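Local atomic coordinates of CYTH domain-containing protein (PDB entry 1YEM), a protein that is of unknown function but carries a CYTH domain, the antiparallel barrel fold of a family that typically acts on triphosphate-containing substrates. Residues His24-Phe29 and Val118-Asn123. Residues are numbered along the deposited sequence; the frame is centred on the assembly and turned at random.
Sequences HTLNTF and VTLEVN
L26 reaches from helix 19-29 to L120 and V122 on strand 118-125, and it is the only residue of 24-29 that touches 118-123. The setting is the CYTH domain of this protein, an antiparallel sheet of eight strands closed into a barrel, with helix 19-29 packed on strands 118-125 and 102-115. The backbones stay well apart, L26 CA and L120 CA being 9.7 Å from each other, and no hydrogen bond joins the two segments.

Start at L26 CB, which leaves the helix toward the strand. With chi1 at -170°, CG lies trans to the amide nitrogen, and from there the two methyls reach L120 and V122. At CG the branches part company. CD1 goes to L120 and meets its CD2 at 3.5 Å, tighter than usual for two methyl carbons. CD2 of L26, the other branch, points to V122 and comes to a looser 4.3 Å from its CG2. One fork therefore spans two residues that sit two apart on the strand and face the helix from the same side.

L120 answers with its CG beside the backbone N (chi1 -81°), and the two leucine side chains run antiparallel and overlap at their ends, CD1 of L26 against CD2 of L120. Y113 and P31 also touch L26, and L115 and L155 pack on L120. V122 also touches L19 and F22, earlier on the same helix as L26; the three residues in contact are buried.

Within 24-29, H24 O also takes a side-chain bond. This oxygen accepts the backbone N-H of T28, with N at 3.1 Å from H24 O. T28 OG1 donates to the same H24 O at 3.2 Å, from above the carbonyl plane and 40° out of it.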
loop_
_atom_site.group_PDB
_atom_site.type_symbol
_atom_site.label_atom_id
_atom_site.label_comp_id
_atom_site.label_asym_id
_atom_site.label_seq_id
_atom_site.Cartn_x
_atom_site.Cartn_y
_atom_site.Cartn_z
ATOM N N HIS B 24 35.661 -2.204 -10.726
ATOM C CA HIS B 24 37.027 -1.680 -10.697
ATOM C C HIS B 24 37.013 -0.185 -10.995
ATOM O O HIS B 24 37.541 0.606 -10.216
ATOM C CB HIS B 24 37.965 -2.388 -11.688
ATOM C CG HIS B 24 39.358 -1.819 -11.695
ATOM N ND1 HIS B 24 39.905 -1.193 -12.798
ATOM C CD2 HIS B 24 40.296 -1.746 -10.717
ATOM C CE1 HIS B 24 41.129 -0.779 -12.505
ATOM N NE2 HIS B 24 41.389 -1.101 -11.249
ATOM N N THR B 25 36.404 0.185 -12.124
ATOM C CA THR B 25 36.240 1.587 -12.511
ATOM C C THR B 25 35.653 2.418 -11.372
ATOM O O THR B 25 36.093 3.525 -11.110
ATOM C CB THR B 25 35.318 1.722 -13.740
ATOM O OG1 THR B 25 35.783 0.867 -14.790
ATOM C CG2 THR B 25 35.283 3.158 -14.240
ATOM N N LEU B 26 34.673 1.859 -10.683
ATOM C CA LEU B 26 34.006 2.553 -9.596
ATOM C C LEU B 26 34.895 2.715 -8.343
ATOM O O LEU B 26 34.895 3.775 -7.723
ATOM C CB LEU B 26 32.719 1.799 -9.236
ATOM C CG LEU B 26 31.747 2.479 -8.277
ATOM C CD1 LEU B 26 31.165 3.730 -8.907
ATOM C CD2 LEU B 26 30.652 1.503 -7.888
ATOM N N ASN B 27 35.634 1.655 -7.976
ATOM C CA ASN B 27 36.512 1.679 -6.779
ATOM C C ASN B 27 37.662 2.660 -6.947
ATOM O O ASN B 27 38.200 3.185 -5.968
ATOM C CB ASN B 27 37.054 0.262 -6.424
ATOM C CG ASN B 27 38.382 -0.104 -7.149
ATOM O OD1 ASN B 27 39.285 0.719 -7.284
ATOM N ND2 ASN B 27 38.495 -1.359 -7.578
ATOM N N THR B 28 38.041 2.869 -8.203
ATOM C CA THR B 28 39.026 3.855 -8.591
ATOM C C THR B 28 38.621 5.272 -8.133
ATOM O O THR B 28 39.444 6.017 -7.625
ATOM C CB THR B 28 39.220 3.790 -10.130
ATOM O OG1 THR B 28 40.002 2.628 -10.470
ATOM C CG2 THR B 28 39.885 5.010 -10.650
ATOM N N PHE B 29 37.353 5.626 -8.316
ATOM C CA PHE B 29 36.798 6.894 -7.796
ATOM C C PHE B 29 36.219 6.714 -6.393
ATOM O O PHE B 29 35.794 7.685 -5.758
ATOM C CB PHE B 29 35.733 7.421 -8.746
ATOM C CG PHE B 29 36.256 7.683 -10.112
ATOM C CD1 PHE B 29 36.797 8.914 -10.434
ATOM C CD2 PHE B 29 36.261 6.687 -11.065
ATOM C CE1 PHE B 29 37.312 9.156 -11.691
ATOM C CE2 PHE B 29 36.770 6.918 -12.324
ATOM C CZ PHE B 29 37.298 8.161 -12.641
ATOM N N VAL B 118 24.611 13.146 -6.989
ATOM C CA VAL B 118 24.319 12.071 -7.950
ATOM C C VAL B 118 24.299 10.703 -7.257
ATOM O O VAL B 118 25.138 10.398 -6.405
ATOM C CB VAL B 118 25.348 12.038 -9.128
ATOM C CG1 VAL B 118 24.903 11.072 -10.220
ATOM C CG2 VAL B 118 25.540 13.433 -9.722
ATOM N N THR B 119 23.329 9.885 -7.647
ATOM C CA THR B 119 23.222 8.514 -7.179
ATOM C C THR B 119 23.610 7.542 -8.299
ATOM O O THR B 119 23.226 7.722 -9.453
ATOM C CB THR B 119 21.805 8.239 -6.700
ATOM O OG1 THR B 119 21.514 9.130 -5.626
ATOM C CG2 THR B 119 21.658 6.796 -6.201
ATOM N N LEU B 120 24.400 6.535 -7.937
ATOM C CA LEU B 120 24.736 5.428 -8.822
ATOM C C LEU B 120 24.080 4.165 -8.296
ATOM O O LEU B 120 24.351 3.747 -7.159
ATOM C CB LEU B 120 26.231 5.213 -8.869
ATOM C CG LEU B 120 27.011 6.133 -9.788
ATOM C CD1 LEU B 120 26.974 7.538 -9.250
ATOM C CD2 LEU B 120 28.441 5.645 -9.890
ATOM N N GLU B 121 23.210 3.568 -9.111
ATOM C CA GLU B 121 22.535 2.336 -8.745
ATOM C C GLU B 121 23.037 1.226 -9.613
ATOM O O GLU B 121 22.661 1.110 -10.767
ATOM C CB GLU B 121 21.024 2.480 -8.882
ATOM C CG GLU B 121 20.463 3.594 -8.036
ATOM C CD GLU B 121 18.972 3.656 -8.080
ATOM O OE1 GLU B 121 18.364 3.188 -9.072
ATOM O OE2 GLU B 121 18.389 4.179 -7.120
ATOM N N VAL B 122 23.894 0.403 -9.039
ATOM C CA VAL B 122 24.456 -0.735 -9.737
ATOM C C VAL B 122 23.489 -1.923 -9.605
ATOM O O VAL B 122 23.255 -2.420 -8.516
ATOM C CB VAL B 122 25.842 -1.085 -9.169
ATOM C CG1 VAL B 122 26.521 -2.128 -10.021
ATOM C CG2 VAL B 122 26.714 0.197 -9.082
ATOM N N ASN B 123 22.942 -2.354 -10.738
ATOM C CA ASN B 123 21.930 -3.402 -10.792
ATOM C C ASN B 123 22.385 -4.655 -11.516
ATOM O O ASN B 123 22.871 -4.599 -12.657
ATOM C CB ASN B 123 20.685 -2.880 -11.496
ATOM C CG ASN B 123 20.063 -1.752 -10.769
ATOM O OD1 ASN B 123 19.205 -1.964 -9.949
ATOM N ND2 ASN B 123 20.525 -0.541 -11.026
#